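Local structure of uncharacterized protein AF0587 (Archaeoglobus fulgidus DSM 4304, 2Q07) at residues S29-L34 against F113-A118; K57-E62 against I160-K165; W103-I108 against E129-E134. The protein is of unknown function, but this fragment ends in a PUA domain, and the whole protein probably binds RNA in archaeosine-tRNA biosynthesis. All blocks are in the same frame, centred on the assembly; numbering follows the deposited sequence.

Interaction 1: residues S29-L34 against F113-A118; sequences SDTVLL and FRKVVA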
loop_
_atom_site.group_PDB
_atom_site.type_symbol
_atom_site.label_atom_id
_atom_site.label_comp_id
_atom_site.label_asym_id
_atom_site.label_seq_id
_atom_site.Cartn_x
_atom_site.Cartn_y
_atom_site.Cartn_z
ATOM N N SER A 29 3.053 6.895 14.267
ATOM C CA SER A 29 4.103 6.958 15.290
ATOM C C SER A 29 5.137 8.028 14.948
ATOM O O SER A 29 5.236 8.457 13.805
ATOM C CB SER A 29 4.794 5.589 15.381
ATOM O OG SER A 29 5.936 5.615 16.227
ATOM N N ASP A 30 5.913 8.445 15.942
ATOM C CA ASP A 30 6.944 9.453 15.736
ATOM C C ASP A 30 8.274 8.752 15.488
ATOM O O ASP A 30 9.293 9.394 15.230
ATOM C CB ASP A 30 7.051 10.357 16.964
ATOM C CG ASP A 30 7.494 9.605 18.206
ATOM O OD1 ASP A 30 7.165 8.411 18.341
ATOM O OD2 ASP A 30 8.164 10.210 19.064
ATOM N N THR A 31 8.254 7.426 15.574
ATOM C CA THR A 31 9.447 6.618 15.349
ATOM C C THR A 31 9.208 5.654 14.188
ATOM O O THR A 31 8.112 5.127 14.029
ATOM C CB THR A 31 9.812 5.804 16.619
ATOM O OG1 THR A 31 10.179 6.708 17.666
ATOM C CG2 THR A 31 10.977 4.856 16.350
ATOM N N VAL A 32 10.227 5.443 13.361
ATOM C CA VAL A 32 10.091 4.508 12.250
ATOM C C VAL A 32 11.207 3.468 12.293
ATOM O O VAL A 32 12.386 3.806 12.435
ATOM C CB VAL A 32 10.117 5.216 10.875
ATOM C CG1 VAL A 32 11.446 5.942 10.669
ATOM C CG2 VAL A 32 9.903 4.192 9.768
ATOM N N LEU A 33 10.819 2.205 12.173
ATOM C CA LEU A 33 11.752 1.089 12.179
ATOM C C LEU A 33 12.114 0.675 10.745
ATOM O O LEU A 33 11.225 0.395 9.929
ATOM C CB LEU A 33 11.109 -0.093 12.909
ATOM C CG LEU A 33 11.891 -1.397 12.960
ATOM C CD1 LEU A 33 13.203 -1.170 13.689
ATOM C CD2 LEU A 33 11.042 -2.458 13.657
ATOM N N LEU A 34 13.407 0.644 10.430
ATOM C CA LEU A 34 13.849 0.235 9.099
ATOM C C LEU A 34 14.262 -1.237 9.160
ATOM O O LEU A 34 14.994 -1.656 10.068
ATOM C CB LEU A 34 15.019 1.108 8.619
ATOM C CG LEU A 34 14.814 2.628 8.693
ATOM C CD1 LEU A 34 16.017 3.339 8.087
ATOM C CD2 LEU A 34 13.535 3.017 7.958
ATOM N N PHE A 113 9.085 11.795 11.073
ATOM C CA PHE A 113 9.564 11.055 12.234
ATOM C C PHE A 113 10.642 11.820 13.000
ATOM O O PHE A 113 11.442 12.552 12.411
ATOM C CB PHE A 113 10.122 9.697 11.804
ATOM C CG PHE A 113 9.159 8.867 10.998
ATOM C CD1 PHE A 113 9.328 8.722 9.618
ATOM C CD2 PHE A 113 8.087 8.231 11.614
ATOM C CE1 PHE A 113 8.437 7.951 8.861
ATOM C CE2 PHE A 113 7.191 7.458 10.875
ATOM C CZ PHE A 113 7.367 7.318 9.492
ATOM N N ARG A 114 10.656 11.652 14.318
ATOM C CA ARG A 114 11.661 12.318 15.139
ATOM C C ARG A 114 12.840 11.378 15.330
ATOM O O ARG A 114 13.933 11.807 15.677
ATOM C CB ARG A 114 11.098 12.702 16.508
ATOM C CG ARG A 114 10.642 11.522 17.365
ATOM C CD ARG A 114 10.501 11.942 18.833
ATOM N NE ARG A 114 11.543 11.344 19.660
ATOM C CZ ARG A 114 11.487 10.113 20.159
ATOM N NH1 ARG A 114 10.430 9.349 19.928
ATOM N NH2 ARG A 114 12.497 9.638 20.870
ATOM N N LYS A 115 12.607 10.090 15.094
ATOM C CA LYS A 115 13.656 9.095 15.244
ATOM C C LYS A 115 13.537 7.953 14.233
ATOM O O LYS A 115 12.442 7.472 13.938
ATOM C CB LYS A 115 13.638 8.528 16.668
ATOM C CG LYS A 115 14.885 7.731 17.014
ATOM C CD LYS A 115 14.571 6.267 17.205
ATOM C CE LYS A 115 13.908 6.022 18.551
ATOM N NZ LYS A 115 14.897 6.129 19.655
ATOM N N VAL A 116 14.681 7.538 13.704
ATOM C CA VAL A 116 14.762 6.456 12.736
ATOM C C VAL A 116 15.625 5.343 13.341
ATOM O O VAL A 116 16.797 5.563 13.636
ATOM C CB VAL A 116 15.438 6.937 11.411
ATOM C CG1 VAL A 116 15.631 5.759 10.446
ATOM C CG2 VAL A 116 14.618 8.024 10.763
ATOM N N VAL A 117 15.037 4.166 13.557
ATOM C CA VAL A 117 15.780 3.034 14.081
ATOM C C VAL A 117 16.124 2.112 12.916
ATOM O O VAL A 117 15.254 1.411 12.384
ATOM C CB VAL A 117 14.963 2.211 15.104
ATOM C CG1 VAL A 117 15.827 1.107 15.648
ATOM C CG2 VAL A 117 14.458 3.099 16.214
ATOM N N ALA A 118 17.391 2.113 12.522
ATOM C CA ALA A 118 17.846 1.289 11.411
ATOM C C ALA A 118 18.229 -0.124 11.848
ATOM O O ALA A 118 19.354 -0.361 12.271
ATOM C CB ALA A 118 19.030 1.958 10.728
#
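The Phe113 ring carries Val32 over one face, with Val32 CB 3.5 Å from the ring centroid and only 3° off the ring normal. This is a CH-pi contact. At the ring's edge, in its plane, lies the carbonyl carbon of Asp30. Phe113 CG sits beside its own backbone N (chi1 -55°), which turns the ring across the Val32 side chain. The Arg114 guanidinium has the Asp30 carboxylate at its edge. Arg114 NH1 meets Asp30 OD2 at 2.6 Å, from above the carboxylate plane, in a salt bridge. Arg114 N also hydrogen-bonds to Asp30 O. After these residues strands 31-34 and 115-118 run parallel. Val32 N hydrogen-bonds to Lys115 O, Val117 N to Val32 O at 2.9 Å, and Leu34 N to Val117 O at 2.8 Å. Leu34 CD1 presses tightly on Val116 CG1. An alanine in place of Phe113 would probably leave Val32 without its aromatic cover and open a gap on its side of the sheet. The one salt bridge between the segments sits at their exposed end, while Lys115 NZ forms another with Glu159 of helix 150-160. Main-chain bonds and buried apolar side chains therefore set the strand register.

Interaction 2: residues K57-E62 against I160-K165; sequences KVNVNE and IESKGK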
loop_
_atom_site.group_PDB
_atom_site.type_symbol
_atom_site.label_atom_id
_atom_site.label_comp_id
_atom_site.label_asym_id
_atom_site.label_seq_id
_atom_site.Cartn_x
_atom_site.Cartn_y
_atom_site.Cartn_z
ATOM N N LYS A 57 7.539 -6.457 20.636
ATOM C CA LYS A 57 6.275 -5.861 20.219
ATOM C C LYS A 57 6.584 -4.595 19.433
ATOM O O LYS A 57 7.174 -3.644 19.954
ATOM C CB LYS A 57 5.401 -5.531 21.428
ATOM C CG LYS A 57 3.964 -5.225 21.061
ATOM C CD LYS A 57 3.063 -5.141 22.285
ATOM C CE LYS A 57 1.605 -4.970 21.864
ATOM N NZ LYS A 57 0.666 -5.098 23.017
ATOM N N VAL A 58 6.185 -4.592 18.168
ATOM C CA VAL A 58 6.441 -3.465 17.286
ATOM C C VAL A 58 5.254 -2.503 17.226
ATOM O O VAL A 58 4.229 -2.813 16.628
ATOM C CB VAL A 58 6.780 -3.981 15.868
ATOM C CG1 VAL A 58 7.010 -2.824 14.925
ATOM C CG2 VAL A 58 8.012 -4.888 15.934
ATOM N N ASN A 59 5.406 -1.337 17.851
ATOM C CA ASN A 59 4.354 -0.323 17.865
ATOM C C ASN A 59 4.776 0.988 17.221
ATOM O O ASN A 59 4.286 2.058 17.586
ATOM C CB ASN A 59 3.869 -0.039 19.288
ATOM C CG ASN A 59 2.974 -1.131 19.824
ATOM O OD1 ASN A 59 2.213 -1.741 19.079
ATOM N ND2 ASN A 59 3.049 -1.372 21.125
ATOM N N VAL A 60 5.700 0.899 16.277
ATOM C CA VAL A 60 6.146 2.072 15.549
ATOM C C VAL A 60 6.007 1.730 14.075
ATOM O O VAL A 60 5.826 0.566 13.724
ATOM C CB VAL A 60 7.603 2.420 15.871
ATOM C CG1 VAL A 60 7.741 2.731 17.369
ATOM C CG2 VAL A 60 8.516 1.272 15.460
ATOM N N ASN A 61 6.076 2.744 13.221
ATOM C CA ASN A 61 5.957 2.548 11.779
ATOM C C ASN A 61 7.145 1.763 11.250
ATOM O O ASN A 61 8.233 1.805 11.834
ATOM C CB ASN A 61 5.869 3.905 11.081
ATOM C CG ASN A 61 4.455 4.450 11.057
ATOM O OD1 ASN A 61 3.649 4.065 10.202
ATOM N ND2 ASN A 61 4.136 5.337 12.003
ATOM N N GLU A 62 6.938 1.067 10.134
ATOM C CA GLU A 62 7.986 0.246 9.543
ATOM C C GLU A 62 8.187 0.532 8.067
ATOM O O GLU A 62 7.236 0.760 7.329
ATOM C CB GLU A 62 7.645 -1.243 9.695
ATOM C CG GLU A 62 7.608 -1.762 11.124
ATOM C CD GLU A 62 6.778 -3.038 11.248
ATOM O OE1 GLU A 62 5.569 -2.992 10.926
ATOM O OE2 GLU A 62 7.328 -4.083 11.658
ATOM N N ILE A 160 12.705 1.052 20.820
ATOM C CA ILE A 160 11.299 1.154 20.424
ATOM C C ILE A 160 10.265 0.634 21.422
ATOM O O ILE A 160 9.076 0.556 21.096
ATOM C CB ILE A 160 11.043 0.431 19.067
ATOM C CG1 ILE A 160 11.214 -1.082 19.235
ATOM C CG2 ILE A 160 11.999 0.952 18.000
ATOM C CD1 ILE A 160 10.788 -1.894 18.014
ATOM N N GLU A 161 10.707 0.276 22.625
ATOM C CA GLU A 161 9.801 -0.236 23.655
ATOM C C GLU A 161 8.597 0.703 23.781
ATOM O O GLU A 161 8.770 1.906 23.943
ATOM C CB GLU A 161 10.534 -0.318 24.999
ATOM C CG GLU A 161 10.033 -1.417 25.926
ATOM C CD GLU A 161 10.466 -2.802 25.473
ATOM O OE1 GLU A 161 10.247 -3.131 24.284
ATOM O OE2 GLU A 161 11.022 -3.561 26.304
ATOM N N SER A 162 7.385 0.158 23.704
ATOM C CA SER A 162 6.180 0.987 23.802
ATOM C C SER A 162 5.102 0.391 24.703
ATOM O O SER A 162 4.990 -0.826 24.842
ATOM C CB SER A 162 5.597 1.238 22.413
ATOM O OG SER A 162 5.202 0.018 21.817
ATOM N N LYS A 163 4.290 1.272 25.280
ATOM C CA LYS A 163 3.229 0.899 26.214
ATOM C C LYS A 163 2.114 -0.058 25.758
ATOM O O LYS A 163 2.001 -1.164 26.288
ATOM C CB LYS A 163 2.593 2.172 26.799
ATOM C CG LYS A 163 3.570 3.086 27.554
ATOM C CD LYS A 163 4.593 3.731 26.613
ATOM C CE LYS A 163 5.608 4.593 27.359
ATOM N NZ LYS A 163 6.493 3.805 28.266
ATOM N N GLY A 164 1.292 0.353 24.794
ATOM C CA GLY A 164 0.192 -0.504 24.368
ATOM C C GLY A 164 0.340 -1.286 23.074
ATOM O O GLY A 164 1.318 -2.005 22.884
ATOM N N LYS A 165 -0.646 -1.158 22.190
ATOM C CA LYS A 165 -0.614 -1.856 20.910
ATOM C C LYS A 165 -1.212 -1.031 19.769
ATOM O O LYS A 165 -1.858 -0.002 19.992
ATOM C CB LYS A 165 -1.351 -3.192 21.016
ATOM C CG LYS A 165 -2.760 -3.069 21.539
ATOM C CD LYS A 165 -3.510 -4.379 21.422
ATOM C CE LYS A 165 -4.841 -4.294 22.146
ATOM N NZ LYS A 165 -4.633 -4.085 23.612
HETATM O O HOH W 1 7.147 -0.813 19.735
#
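Lys57 reaches across with an extended side chain, its CG opposite the backbone N (chi1 -166°). Its CE lies 3.1 Å from Gly164 O, and its NZ makes a weak hydrogen bond to the same oxygen. NZ also rests 3.4 Å from Lys165 CB. The Lys165 side chain leads away, but Lys57 NZ and Lys165 NZ are still 5.4 Å apart and probably repel each other mildly. Lys57 O takes a hydrogen bond from a water, which also donates to Ile160 O at 2.7 Å. The same water accepts from Asn59 N at 2.6 Å. Three backbone groups thus hold it, and Ser162 OG, less surely placed, is a fourth partner. Asn59 points its amide at the facing loop. Its ND2 donates to Gly164 O from above the carbonyl plane, at a modelled length so short as to be doubtful. ND2 also donates to the less sure Ser162 OG. Asn59 OD1 faces Lys165 CA at 3.4 Å. Val60 turns to the apolar side, its CG2 4.3 Å from Ile160 CG2, and it also packs on Thr31 and Leu33. From Asn61 the chain enters strand 61-65, which pairs with strand 31-36. The contact joins the lead-in to that strand with the exit of helix 150-160, at one end of the central sheet of an alpha/beta domain, consistent with a UDG-like fold.

Interaction 3: residues W103-I108 against E129-E134; sequences WLKRFI and ERVEDE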
loop_
_atom_site.group_PDB
_atom_site.type_symbol
_atom_site.label_atom_id
_atom_site.label_comp_id
_atom_site.label_asym_id
_atom_site.label_seq_id
_atom_site.Cartn_x
_atom_site.Cartn_y
_atom_site.Cartn_z
ATOM N N TRP A 103 14.744 7.880 -2.297
ATOM C CA TRP A 103 13.356 7.580 -1.971
ATOM C C TRP A 103 13.114 7.339 -0.489
ATOM O O TRP A 103 12.117 7.814 0.067
ATOM C CB TRP A 103 12.860 6.390 -2.799
ATOM C CG TRP A 103 12.531 6.817 -4.203
ATOM C CD1 TRP A 103 13.209 6.494 -5.344
ATOM C CD2 TRP A 103 11.503 7.736 -4.593
ATOM N NE1 TRP A 103 12.669 7.169 -6.421
ATOM C CE2 TRP A 103 11.621 7.934 -5.987
ATOM C CE3 TRP A 103 10.493 8.417 -3.895
ATOM C CZ2 TRP A 103 10.764 8.789 -6.703
ATOM C CZ3 TRP A 103 9.642 9.265 -4.604
ATOM C CH2 TRP A 103 9.787 9.442 -5.998
ATOM N N LEU A 104 14.030 6.624 0.163
ATOM C CA LEU A 104 13.883 6.358 1.588
ATOM C C LEU A 104 13.787 7.675 2.357
ATOM O O LEU A 104 12.958 7.811 3.273
ATOM C CB LEU A 104 15.067 5.540 2.121
ATOM C CG LEU A 104 15.093 5.366 3.650
ATOM C CD1 LEU A 104 13.854 4.595 4.122
ATOM C CD2 LEU A 104 16.364 4.625 4.072
ATOM N N LYS A 105 14.636 8.634 1.983
ATOM C CA LYS A 105 14.645 9.946 2.620
ATOM C C LYS A 105 13.285 10.622 2.500
ATOM O O LYS A 105 12.813 11.250 3.446
ATOM C CB LYS A 105 15.700 10.871 2.002
ATOM C CG LYS A 105 15.719 12.237 2.694
ATOM C CD LYS A 105 16.937 13.085 2.372
ATOM C CE LYS A 105 16.802 13.805 1.050
ATOM N NZ LYS A 105 17.868 14.836 0.905
ATOM N N ARG A 106 12.673 10.504 1.323
ATOM C CA ARG A 106 11.364 11.100 1.078
ATOM C C ARG A 106 10.301 10.589 2.026
ATOM O O ARG A 106 9.513 11.366 2.550
ATOM C CB ARG A 106 10.937 10.842 -0.363
ATOM C CG ARG A 106 11.930 11.404 -1.344
ATOM C CD ARG A 106 11.314 11.639 -2.694
ATOM N NE ARG A 106 12.305 12.159 -3.625
ATOM C CZ ARG A 106 12.012 12.651 -4.820
ATOM N NH1 ARG A 106 10.747 12.694 -5.227
ATOM N NH2 ARG A 106 12.982 13.095 -5.608
ATOM N N PHE A 107 10.278 9.279 2.254
ATOM C CA PHE A 107 9.300 8.693 3.167
ATOM C C PHE A 107 9.564 9.100 4.618
ATOM O O PHE A 107 8.637 9.350 5.380
ATOM C CB PHE A 107 9.304 7.168 3.047
ATOM C CG PHE A 107 8.553 6.654 1.848
ATOM C CD1 PHE A 107 9.224 6.016 0.811
ATOM C CD2 PHE A 107 7.172 6.783 1.771
ATOM C CE1 PHE A 107 8.531 5.512 -0.283
ATOM C CE2 PHE A 107 6.464 6.280 0.676
ATOM C CZ PHE A 107 7.143 5.645 -0.351
ATOM N N ILE A 108 10.834 9.160 4.997
ATOM C CA ILE A 108 11.201 9.549 6.351
ATOM C C ILE A 108 10.789 11.005 6.597
ATOM O O ILE A 108 10.211 11.331 7.632
ATOM C CB ILE A 108 12.721 9.424 6.568
ATOM C CG1 ILE A 108 13.109 7.951 6.676
ATOM C CG2 ILE A 108 13.152 10.208 7.826
ATOM C CD1 ILE A 108 14.625 7.753 6.791
ATOM N N GLU A 129 22.940 5.301 6.038
ATOM C CA GLU A 129 23.998 6.248 6.345
ATOM C C GLU A 129 23.921 7.466 5.436
ATOM O O GLU A 129 24.169 8.584 5.877
ATOM C CB GLU A 129 25.365 5.568 6.235
ATOM C CG GLU A 129 25.734 4.798 7.502
ATOM C CD GLU A 129 26.920 3.884 7.308
ATOM O OE1 GLU A 129 27.913 4.322 6.694
ATOM O OE2 GLU A 129 26.862 2.726 7.773
ATOM N N ARG A 130 23.557 7.250 4.174
ATOM C CA ARG A 130 23.424 8.349 3.226
ATOM C C ARG A 130 22.326 9.313 3.657
ATOM O O ARG A 130 22.482 10.527 3.559
ATOM C CB ARG A 130 23.075 7.824 1.831
ATOM C CG ARG A 130 24.198 7.131 1.087
ATOM C CD ARG A 130 25.324 8.102 0.716
ATOM N NE ARG A 130 26.121 7.594 -0.402
ATOM C CZ ARG A 130 25.731 7.630 -1.673
ATOM N NH1 ARG A 130 24.559 8.158 -1.995
ATOM N NH2 ARG A 130 26.507 7.129 -2.627
ATOM N N VAL A 131 21.211 8.761 4.125
ATOM C CA VAL A 131 20.062 9.559 4.551
ATOM C C VAL A 131 20.259 10.252 5.900
ATOM O O VAL A 131 19.830 11.395 6.092
ATOM C CB VAL A 131 18.790 8.693 4.653
ATOM C CG1 VAL A 131 17.610 9.558 5.046
ATOM C CG2 VAL A 131 18.522 7.980 3.330
ATOM N N GLU A 132 20.893 9.552 6.834
ATOM C CA GLU A 132 21.129 10.094 8.160
ATOM C C GLU A 132 21.676 11.513 8.108
ATOM O O GLU A 132 21.216 12.376 8.842
ATOM C CB GLU A 132 22.105 9.208 8.935
ATOM C CG GLU A 132 22.384 9.708 10.345
ATOM C CD GLU A 132 23.471 8.915 11.059
ATOM O OE1 GLU A 132 23.763 9.246 12.230
ATOM O OE2 GLU A 132 24.037 7.972 10.459
ATOM N N ASP A 133 22.650 11.750 7.233
ATOM C CA ASP A 133 23.273 13.066 7.111
ATOM C C ASP A 133 22.379 14.151 6.507
ATOM O O ASP A 133 22.739 15.329 6.518
ATOM C CB ASP A 133 24.554 12.984 6.264
ATOM C CG ASP A 133 25.569 11.986 6.804
ATOM O OD1 ASP A 133 25.770 11.925 8.038
ATOM O OD2 ASP A 133 26.183 11.272 5.983
ATOM N N GLU A 134 21.224 13.773 5.978
ATOM C CA GLU A 134 20.357 14.757 5.353
ATOM C C GLU A 134 19.021 15.008 6.053
ATOM O O GLU A 134 18.271 15.893 5.649
ATOM C CB GLU A 134 20.101 14.352 3.901
ATOM C CG GLU A 134 21.353 13.904 3.165
ATOM C CD GLU A 134 21.096 13.617 1.701
ATOM O OE1 GLU A 134 19.998 13.113 1.383
ATOM O OE2 GLU A 134 21.993 13.885 0.870
HETATM O O HOH W 2 16.677 16.373 3.225
#
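Val131 is the apolar point of contact on helix 123-132, set between three side chains of helix 94-111. Its CG1, opposite the backbone N (chi1 -178°), lies 3.8 Å from Lys105 CB. The same methyl meets Ile108 CD1 at 3.9 Å. Its other methyl, CG2, touches Leu104 CD2 at 4.1 Å, the two side chains crossing at about a right angle. Val131 also packs on Ala101, one turn earlier in helix 94-111. Glu134 N donates a hydrogen bond to Val131 O. The Glu134 side chain points back at helix 94-111. Its OE1 pairs with Lys105 NZ at 2.8 Å in a salt bridge. The ammonium comes from well above the carboxylate plane, 62° out of it. The bend at chi3 of the lysine (81°) turns CE and NZ to the carboxylate, and Lys105 CD lies 3.2 Å from Glu134 OE1. A water accepts from Lys105 NZ and donates to Glu134 O, adding a second link. Lys105 thus works at two levels. Its CB joins the buried apolar patch, and its ammonium closes the more exposed side with the salt bridge and the water, where the charge pairing is probably screened by solvent.

How the interactions relate
All three contacts belong to the domain built round the five-stranded mixed sheet. Interaction 1 lies within that sheet, and the other two adjoin it. Interaction 2 is about 11 Å away, centre to centre. It connects through the next strand, where Leu33 N probably bonds to Asn61 O at 2.6 Å. Interaction 3 is about 12 Å from interaction 1, centre to centre. It lies against the face bearing Val32 and Val116, with Val116 CG2 3.9 Å from Ile108 CG2. Strand 115-118 follows helix 94-111 in the chain and leads to helix 123-132. Interactions 2 and 3 do not touch; their nearest atoms are about 8 Å apart.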